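Local coordinates for protein multiheme cytochrome cf (Carboxydothermus ferrireducens DSM 11255, PDB 6QVM) that probably carries electrons through its chain of c-type hemes to insoluble extracellular iron(III), as an undecaheme reductase of the S-layer, at residues G81-Q86 with K90-L95; G648-D653 with E665-K670. All blocks are in the same frame, centred on the assembly; numbering follows the deposited sequence.

Contact 1 (G81-Q86 with K90-L95); sequences GVLFMQ and KLAVDL. With HEC (heme c), chain E.
F84 meets L91 with one corner of its ring, where CD1 of F84 lies 3.9 Å from CD2 of L91. The torsion that sets CG of F84 opposite the backbone N (chi1 171°) carries the ring off the helix between the returning chain and a heme c. Over the centre of one ring face sits the heme substituent carbon CBC, 3.4 Å above the plane, a CH-pi contact; the heme methyl CMD lies at the ring edge, in plane. The N of L91 is also near that plane, at the edge, 3.8 Å from CD1 of F84. All this happens where helix 79-86 ends and the chain turns back, three residues later, into a loop leading to helix 102-113, within a heme pocket that also includes M85. The main chains are only weakly joined across the turn: K90 N gives a weak bond to F84 O at 3.3 Å, bent to 126°, while F84 CA approaches K90 O at 3.5 Å in a straighter CA-H...O contact (160°). With an alanine in place of F84, the heme CBC would probably lose the surface beneath it and L91 CD2 its aromatic neighbour. One residue earlier on the helix, CB of L83 packs on CB of A92 at 3.9 Å, and L83 also touches R111 of helix 102-113.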
ATOM      1  N   GLY A  81       7.935  22.729 -10.476  1.00 32.57           N
ATOM      2  CA  GLY A  81       7.331  22.298  -9.222  1.00 26.24           C
ATOM      3  C   GLY A  81       7.579  20.827  -8.938  1.00 34.60           C
ATOM      4  O   GLY A  81       7.882  20.437  -7.806  1.00 29.65           O
ATOM      5  N   VAL A  82       7.453  19.991  -9.972  1.00 21.95           N
ATOM      6  CA  VAL A  82       7.768  18.571  -9.848  1.00 23.25           C
ATOM      7  C   VAL A  82       9.210  18.382  -9.387  1.00 28.85           C
ATOM      8  O   VAL A  82       9.476  17.696  -8.391  1.00 28.64           O
ATOM      9  CB  VAL A  82       7.511  17.849 -11.183  1.00 27.48           C
ATOM     10  CG1 VAL A  82       8.126  16.470 -11.153  1.00 23.56           C
ATOM     11  CG2 VAL A  82       6.022  17.772 -11.473  1.00 21.02           C
ATOM     12  N   LEU A  83      10.159  19.006 -10.092  1.00 30.87           N
ATOM     13  CA  LEU A  83      11.567  18.887  -9.727  1.00 27.38           C
ATOM     14  C   LEU A  83      11.808  19.377  -8.307  1.00 28.81           C
ATOM     15  O   LEU A  83      12.542  18.747  -7.537  1.00 40.59           O
ATOM     16  CB  LEU A  83      12.434  19.668 -10.713  1.00 25.89           C
ATOM     17  CG  LEU A  83      12.365  19.222 -12.174  1.00 31.78           C
ATOM     18  CD1 LEU A  83      13.148  20.177 -13.066  1.00 27.24           C
ATOM     19  CD2 LEU A  83      12.875  17.797 -12.331  1.00 30.71           C
ATOM     20  N   PHE A  84      11.214  20.518  -7.951  1.00 27.32           N
ATOM     21  CA  PHE A  84      11.297  21.012  -6.582  1.00 29.71           C
ATOM     22  C   PHE A  84      10.892  19.930  -5.589  1.00 30.13           C
ATOM     23  O   PHE A  84      11.607  19.658  -4.618  1.00 40.17           O
ATOM     24  CB  PHE A  84      10.414  22.258  -6.436  1.00 34.21           C
ATOM     25  CG  PHE A  84      10.255  22.746  -5.017  1.00 27.94           C
ATOM     26  CD1 PHE A  84      11.222  23.548  -4.431  1.00 30.11           C
ATOM     27  CD2 PHE A  84       9.121  22.427  -4.284  1.00 26.16           C
ATOM     28  CE1 PHE A  84      11.070  24.005  -3.138  1.00 26.95           C
ATOM     29  CE2 PHE A  84       8.967  22.878  -2.987  1.00 36.79           C
ATOM     30  CZ  PHE A  84       9.942  23.670  -2.415  1.00 29.65           C
ATOM     31  N   MET A  85       9.763  19.267  -5.844  1.00 31.65           N
ATOM     32  CA  MET A  85       9.261  18.281  -4.897  1.00 28.49           C
ATOM     33  C   MET A  85      10.098  17.004  -4.925  1.00 37.51           C
ATOM     34  O   MET A  85      10.316  16.384  -3.880  1.00 36.03           O
ATOM     35  CB  MET A  85       7.794  17.980  -5.183  1.00 25.41           C
ATOM     36  CG  MET A  85       7.100  17.258  -4.049  1.00 25.14           C
ATOM     37  SD  MET A  85       5.311  17.208  -4.233  1.00 37.61           S
ATOM     38  CE  MET A  85       4.857  16.188  -2.830  1.00 24.18           C
ATOM     39  N   GLN A  86      10.579  16.595  -6.103  1.00 30.23           N
ATOM     40  CA  GLN A  86      11.465  15.438  -6.178  1.00 35.77           C
ATOM     41  C   GLN A  86      12.807  15.685  -5.496  1.00 38.32           C
ATOM     42  O   GLN A  86      13.453  14.724  -5.062  1.00 44.10           O
ATOM     43  CB  GLN A  86      11.697  15.039  -7.636  1.00 30.64           C
ATOM     44  CG  GLN A  86      10.440  14.647  -8.386  1.00 25.08           C
ATOM     45  CD  GLN A  86      10.734  14.033  -9.735  1.00 30.66           C
ATOM     46  OE1 GLN A  86      11.164  14.712 -10.670  1.00 38.41           O
ATOM     47  NE2 GLN A  86      10.501  12.733  -9.846  1.00 37.60           N
ATOM     48  N   LYS A  90      13.585  21.381  -2.573  1.00 32.63           N
ATOM     49  CA  LYS A  90      14.628  22.354  -2.857  1.00 37.54           C
ATOM     50  C   LYS A  90      14.640  22.610  -4.356  1.00 40.58           C
ATOM     51  O   LYS A  90      14.361  21.713  -5.154  1.00 42.48           O
ATOM     52  CB  LYS A  90      16.008  21.869  -2.387  1.00 43.90           C
ATOM     53  CG  LYS A  90      16.081  21.535  -0.902  1.00 55.56           C
ATOM     54  CD  LYS A  90      17.452  20.994  -0.528  1.00 78.56           C
ATOM     55  CE  LYS A  90      17.376  19.561  -0.035  1.00 83.46           C
ATOM     56  NZ  LYS A  90      17.705  18.577  -1.099  1.00 71.74           N
ATOM     57  N   LEU A  91      14.957  23.842  -4.739  1.00 35.12           N
ATOM     58  CA  LEU A  91      14.894  24.221  -6.144  1.00 28.66           C
ATOM     59  C   LEU A  91      15.927  23.455  -6.964  1.00 35.21           C
ATOM     60  O   LEU A  91      17.084  23.322  -6.559  1.00 41.96           O
ATOM     61  CB  LEU A  91      15.122  25.723  -6.290  1.00 36.60           C
ATOM     62  CG  LEU A  91      14.021  26.674  -5.821  1.00 48.40           C
ATOM     63  CD1 LEU A  91      14.485  28.120  -5.960  1.00 39.73           C
ATOM     64  CD2 LEU A  91      12.740  26.443  -6.616  1.00 32.75           C
ATOM     65  N   ALA A  92      15.503  22.945  -8.116  1.00 34.66           N
ATOM     66  CA  ALA A  92      16.453  22.399  -9.068  1.00 36.44           C
ATOM     67  C   ALA A  92      17.285  23.526  -9.672  1.00 37.46           C
ATOM     68  O   ALA A  92      16.953  24.711  -9.559  1.00 51.16           O
ATOM     69  CB  ALA A  92      15.725  21.631 -10.168  1.00 32.85           C
ATOM     70  N   VAL A  93      18.383  23.145 -10.321  1.00 41.85           N
ATOM     71  CA  VAL A  93      19.202  24.129 -11.014  1.00 43.78           C
ATOM     72  C   VAL A  93      18.425  24.683 -12.201  1.00 40.54           C
ATOM     73  O   VAL A  93      17.830  23.931 -12.984  1.00 42.93           O
ATOM     74  CB  VAL A  93      20.534  23.507 -11.454  1.00 48.27           C
ATOM     75  CG1 VAL A  93      21.229  24.381 -12.490  1.00 46.59           C
ATOM     76  CG2 VAL A  93      21.440  23.307 -10.248  1.00 49.34           C
ATOM     77  N   ASP A  94      18.427  26.006 -12.337  1.00 45.97           N
ATOM     78  CA  ASP A  94      17.686  26.695 -13.388  1.00 47.80           C
ATOM     79  C   ASP A  94      18.637  27.646 -14.100  1.00 51.65           C
ATOM     80  O   ASP A  94      19.094  28.629 -13.507  1.00 45.72           O
ATOM     81  CB  ASP A  94      16.487  27.447 -12.802  1.00 44.91           C
ATOM     82  CG  ASP A  94      15.532  27.970 -13.868  1.00 41.38           C
ATOM     83  OD1 ASP A  94      15.931  28.065 -15.052  1.00 42.29           O
ATOM     84  OD2 ASP A  94      14.374  28.292 -13.512  1.00 41.80           O
ATOM     85  N   LEU A  95      18.914  27.368 -15.377  1.00 41.35           N
ATOM     86  CA  LEU A  95      19.861  28.178 -16.134  1.00 43.89           C
ATOM     87  C   LEU A  95      19.348  29.582 -16.416  1.00 52.17           C
ATOM     88  O   LEU A  95      20.135  30.434 -16.836  1.00 48.90           O
ATOM     89  CB  LEU A  95      20.220  27.483 -17.449  1.00 48.93           C
ATOM     90  CG  LEU A  95      20.937  26.136 -17.323  1.00 51.97           C
ATOM     91  CD1 LEU A  95      21.316  25.586 -18.692  1.00 45.76           C
ATOM     92  CD2 LEU A  95      22.160  26.237 -16.421  1.00 45.06           C
TER
HETATM   93 FE   HEC E 701       2.489  25.865  -3.928  1.00 29.93          FE
HETATM   94  CHA HEC E 701       1.049  22.922  -2.867  1.00 28.19           C
HETATM   95  CHB HEC E 701      -0.463  27.506  -3.355  1.00 28.76           C
HETATM   96  CHC HEC E 701       4.001  28.847  -4.768  1.00 31.73           C
HETATM   97  CHD HEC E 701       5.378  24.172  -4.839  1.00 26.17           C
HETATM   98  NA  HEC E 701       0.652  25.321  -3.231  1.00 26.83           N
HETATM   99  C1A HEC E 701       0.253  24.044  -2.887  1.00 34.27           C
HETATM  100  C2A HEC E 701      -1.150  24.082  -2.533  1.00 29.87           C
HETATM  101  C3A HEC E 701      -1.570  25.349  -2.684  1.00 25.98           C
HETATM  102  C4A HEC E 701      -0.446  26.149  -3.123  1.00 32.27           C
HETATM  103  CMA HEC E 701      -2.993  25.888  -2.428  1.00 34.33           C
HETATM  104  CAA HEC E 701      -1.983  22.850  -2.100  1.00 34.02           C
HETATM  105  CBA HEC E 701      -2.434  22.990  -0.649  1.00 40.80           C
HETATM  106  CGA HEC E 701      -1.304  22.653   0.286  1.00 53.87           C
HETATM  107  O1A HEC E 701      -1.225  23.285   1.372  1.00 62.85           O
HETATM  108  O2A HEC E 701      -0.489  21.753  -0.048  1.00 54.49           O
HETATM  109  NB  HEC E 701       1.886  27.807  -4.051  1.00 31.15           N
HETATM  110  C1B HEC E 701       0.625  28.270  -3.724  1.00 29.28           C
HETATM  111  C2B HEC E 701       0.636  29.712  -3.843  1.00 39.16           C
HETATM  112  C3B HEC E 701       1.866  30.089  -4.245  1.00 37.64           C
HETATM  113  C4B HEC E 701       2.681  28.894  -4.369  1.00 31.85           C
HETATM  114  CMB HEC E 701      -0.599  30.605  -3.585  1.00 33.57           C
HETATM  115  CAB HEC E 701       2.363  31.530  -4.520  1.00 38.17           C
HETATM  116  CBB HEC E 701       2.314  32.407  -3.247  1.00 23.25           C
HETATM  117  NC  HEC E 701       4.317  26.397  -4.692  1.00 25.59           N
HETATM  118  C1C HEC E 701       4.747  27.693  -4.928  1.00 29.50           C
HETATM  119  C2C HEC E 701       6.126  27.644  -5.384  1.00 25.03           C
HETATM  120  C3C HEC E 701       6.530  26.353  -5.355  1.00 24.73           C
HETATM  121  C4C HEC E 701       5.386  25.549  -4.945  1.00 30.69           C
HETATM  122  CMC HEC E 701       6.984  28.895  -5.692  1.00 26.18           C
HETATM  123  CAC HEC E 701       7.913  25.759  -5.758  1.00 28.99           C
HETATM  124  CBC HEC E 701       9.096  26.339  -4.948  1.00 27.00           C
HETATM  125  ND  HEC E 701       3.115  23.863  -3.867  1.00 31.98           N
HETATM  126  C1D HEC E 701       4.362  23.409  -4.298  1.00 24.11           C
HETATM  127  C2D HEC E 701       4.433  21.985  -4.079  1.00 33.47           C
HETATM  128  C3D HEC E 701       3.080  21.602  -3.466  1.00 29.51           C
HETATM  129  C4D HEC E 701       2.331  22.828  -3.368  1.00 27.25           C
HETATM  130  CMD HEC E 701       5.620  21.050  -4.390  1.00 31.99           C
HETATM  131  CAD HEC E 701       2.608  20.208  -3.016  1.00 28.77           C
HETATM  132  CBD HEC E 701       3.078  20.028  -1.575  1.00 30.77           C
HETATM  133  CGD HEC E 701       2.594  18.716  -1.013  1.00 37.64           C
HETATM  134  O1D HEC E 701       1.397  18.374  -1.215  1.00 38.61           O
HETATM  135  O2D HEC E 701       3.410  18.023  -0.349  1.00 34.13           O

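Contact 2 (G648-D653 with E665-K670); sequences GIVAAD and ELLLDK
Two first torsions bring L667 and V650 together: CG of L667 stands opposite its own carbonyl carbon (chi1 -82°), and CG1 of V650 lies opposite the backbone N (chi1 -178°), which leaves CG2 of V650 beside that N and directed at the leucine. The two side chains slide past one another in opposite senses, with V650 CG2 4.0 Å from L667 CD1. They join helix 641-652 to helix 661-672, a helical hairpin whose short segments run at 139° between their N-to-C directions, nearer antiparallel than perpendicular. Their axes approach to 10.1 Å, and the nearest CA atoms, those of V650 and L667, are 7.7 Å apart, so the space between the backbones is bridged by branched aliphatic groups. No hydrogen bond crosses the pair, and every residue that touches is buried.

L667 CD1 is shared by two partners. Besides V650 it meets I649, whose side chain crosses that of L667 at about a right angle, CG2 of I649 standing 3.8 Å from CD1 of L667. V650 has a second partner in L668, which leaves its helix roughly across the line to 648-653, and whose CD2 methyl is what closes on the valine.

Helix 606-628 supplies a further wall, V620 touching both V650 and L668 and V616 touching V650, while its K615 and R619 form salt bridges with E665 and D669. I649 instead reaches F506, F531 and V522, the last on helix 519-524. Two residues past V650, A652 belongs to a heme c pocket, and D653 OD1 is hydrogen-bonded to H659 ND1. The longest of the three apolar approaches is L668 CD2 to V650 CG2, at 4.1 Å.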
ATOM      1  N   GLY A 648     -24.071 -14.517  32.316  1.00 67.60           N
ATOM      2  CA  GLY A 648     -24.119 -13.784  31.063  1.00 81.01           C
ATOM      3  C   GLY A 648     -22.763 -13.712  30.390  1.00 75.61           C
ATOM      4  O   GLY A 648     -22.670 -13.685  29.158  1.00 71.88           O
ATOM      5  N   ILE A 649     -21.695 -13.679  31.191  1.00 72.96           N
ATOM      6  CA  ILE A 649     -20.342 -13.595  30.648  1.00 62.13           C
ATOM      7  C   ILE A 649     -20.023 -14.834  29.821  1.00 57.94           C
ATOM      8  O   ILE A 649     -19.512 -14.736  28.700  1.00 64.53           O
ATOM      9  CB  ILE A 649     -19.322 -13.391  31.782  1.00 62.22           C
ATOM     10  CG1 ILE A 649     -19.451 -11.982  32.364  1.00 68.87           C
ATOM     11  CG2 ILE A 649     -17.916 -13.625  31.271  1.00 62.91           C
ATOM     12  CD1 ILE A 649     -18.752 -11.807  33.713  1.00 69.88           C
ATOM     13  N   VAL A 650     -20.338 -16.018  30.352  1.00 59.63           N
ATOM     14  CA  VAL A 650     -20.148 -17.253  29.600  1.00 56.41           C
ATOM     15  C   VAL A 650     -21.022 -17.276  28.350  1.00 67.64           C
ATOM     16  O   VAL A 650     -20.696 -17.962  27.374  1.00 64.89           O
ATOM     17  CB  VAL A 650     -20.420 -18.462  30.521  1.00 53.08           C
ATOM     18  CG1 VAL A 650     -20.191 -19.777  29.788  1.00 50.42           C
ATOM     19  CG2 VAL A 650     -19.541 -18.379  31.764  1.00 53.87           C
ATOM     20  N   ALA A 651     -22.118 -16.516  28.345  1.00 72.86           N
ATOM     21  CA  ALA A 651     -23.000 -16.454  27.186  1.00 68.06           C
ATOM     22  C   ALA A 651     -22.540 -15.432  26.151  1.00 60.66           C
ATOM     23  O   ALA A 651     -22.535 -15.727  24.953  1.00 50.81           O
ATOM     24  CB  ALA A 651     -24.431 -16.138  27.629  1.00 64.69           C
ATOM     25  N   ALA A 652     -22.155 -14.230  26.588  1.00 48.09           N
ATOM     26  CA  ALA A 652     -21.716 -13.208  25.641  1.00 58.81           C
ATOM     27  C   ALA A 652     -20.344 -13.538  25.067  1.00 77.23           C
ATOM     28  O   ALA A 652     -20.069 -13.246  23.897  1.00 89.63           O
ATOM     29  CB  ALA A 652     -21.709 -11.838  26.310  1.00 49.82           C
ATOM     30  N   ASP A 653     -19.466 -14.137  25.876  1.00 60.46           N
ATOM     31  CA  ASP A 653     -18.190 -14.626  25.362  1.00 57.19           C
ATOM     32  C   ASP A 653     -18.403 -15.569  24.183  1.00 54.74           C
ATOM     33  O   ASP A 653     -17.596 -15.605  23.248  1.00 51.48           O
ATOM     34  CB  ASP A 653     -17.414 -15.318  26.483  1.00 57.80           C
ATOM     35  CG  ASP A 653     -16.142 -15.985  25.995  1.00 64.66           C
ATOM     36  OD1 ASP A 653     -15.131 -15.271  25.793  1.00 67.17           O
ATOM     37  OD2 ASP A 653     -16.157 -17.227  25.828  1.00 52.78           O
ATOM     38  N   GLU A 665     -15.706 -22.639  34.576  1.00 86.07           N
ATOM     39  CA  GLU A 665     -16.289 -23.454  35.636  1.00 86.07           C
ATOM     40  C   GLU A 665     -16.333 -22.692  36.953  1.00 79.72           C
ATOM     41  O   GLU A 665     -17.302 -22.811  37.712  1.00 78.97           O
ATOM     42  CB  GLU A 665     -15.521 -24.765  35.771  1.00 77.33           C
ATOM     43  CG  GLU A 665     -15.747 -25.705  34.595  1.00 92.48           C
ATOM     44  CD  GLU A 665     -15.197 -27.100  34.831  1.00107.30           C
ATOM     45  OE1 GLU A 665     -14.023 -27.220  35.235  1.00 94.81           O
ATOM     46  OE2 GLU A 665     -15.946 -28.079  34.621  1.00114.08           O
ATOM     47  N   LEU A 666     -15.313 -21.872  37.225  1.00 65.02           N
ATOM     48  CA  LEU A 666     -15.356 -21.002  38.394  1.00 67.50           C
ATOM     49  C   LEU A 666     -16.444 -19.949  38.272  1.00 78.78           C
ATOM     50  O   LEU A 666     -16.876 -19.400  39.292  1.00 83.91           O
ATOM     51  CB  LEU A 666     -13.993 -20.332  38.603  1.00 64.91           C
ATOM     52  CG  LEU A 666     -13.715 -19.628  39.938  1.00 86.33           C
ATOM     53  CD1 LEU A 666     -13.053 -20.567  40.945  1.00 94.30           C
ATOM     54  CD2 LEU A 666     -12.874 -18.377  39.717  1.00 75.53           C
ATOM     55  N   LEU A 667     -16.891 -19.651  37.048  1.00 80.65           N
ATOM     56  CA  LEU A 667     -17.996 -18.714  36.877  1.00 78.72           C
ATOM     57  C   LEU A 667     -19.342 -19.408  37.038  1.00 80.41           C
ATOM     58  O   LEU A 667     -20.268 -18.842  37.625  1.00 76.74           O
ATOM     59  CB  LEU A 667     -17.910 -18.025  35.512  1.00 70.13           C
ATOM     60  CG  LEU A 667     -16.977 -16.824  35.380  1.00 74.49           C
ATOM     61  CD1 LEU A 667     -17.278 -16.043  34.107  1.00 71.93           C
ATOM     62  CD2 LEU A 667     -17.068 -15.921  36.602  1.00 67.57           C
ATOM     63  N   LEU A 668     -19.473 -20.630  36.521  1.00 69.33           N
ATOM     64  CA  LEU A 668     -20.745 -21.339  36.613  1.00 77.64           C
ATOM     65  C   LEU A 668     -21.011 -21.823  38.034  1.00 92.91           C
ATOM     66  O   LEU A 668     -22.158 -21.816  38.494  1.00 93.92           O
ATOM     67  CB  LEU A 668     -20.760 -22.506  35.628  1.00 63.60           C
ATOM     68  CG  LEU A 668     -20.757 -22.105  34.154  1.00 68.24           C
ATOM     69  CD1 LEU A 668     -20.913 -23.328  33.265  1.00 55.51           C
ATOM     70  CD2 LEU A 668     -21.850 -21.090  33.886  1.00 58.14           C
ATOM     71  N   ASP A 669     -19.960 -22.235  38.749  1.00 94.15           N
ATOM     72  CA  ASP A 669     -20.124 -22.670  40.133  1.00 92.89           C
ATOM     73  C   ASP A 669     -20.494 -21.502  41.038  1.00 95.48           C
ATOM     74  O   ASP A 669     -21.431 -21.599  41.839  1.00123.22           O
ATOM     75  CB  ASP A 669     -18.853 -23.362  40.621  1.00 83.80           C
ATOM     76  CG  ASP A 669     -18.653 -24.722  39.977  1.00102.61           C
ATOM     77  OD1 ASP A 669     -19.550 -25.170  39.225  1.00100.50           O
ATOM     78  OD2 ASP A 669     -17.594 -25.335  40.213  1.00114.01           O
ATOM     79  N   LYS A 670     -19.777 -20.385  40.916  1.00 78.24           N
ATOM     80  CA  LYS A 670     -20.123 -19.185  41.661  1.00 78.50           C
ATOM     81  C   LYS A 670     -21.431 -18.571  41.191  1.00 99.07           C
ATOM     82  O   LYS A 670     -21.869 -17.578  41.770  1.00110.12           O
ATOM     83  CB  LYS A 670     -18.985 -18.163  41.555  1.00 68.44           C
TER

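Contact 1 and contact 2 lie on opposite sides of the chain's centre, their own centres about 67 Å apart, and they share no helix or strand. Contact 1 is a surface contact between a helix end and the irregular chain after it; of its five touching residues one is buried. In contact 2 all four touching residues are buried, and two helices pair. The chemistry follows: 81-86 with 90-95 mixes a weak main-chain bond, an aromatic ring and a heme, whereas 648-653 with 665-670 is aliphatic throughout. Each also holds part of a heme c pocket, but in contact 1 a heme c touches the packed ring of F84 directly, while in contact 2 the side chain of V650 is about 11 Å from a heme and the pocket residue A652 takes no part in the packing.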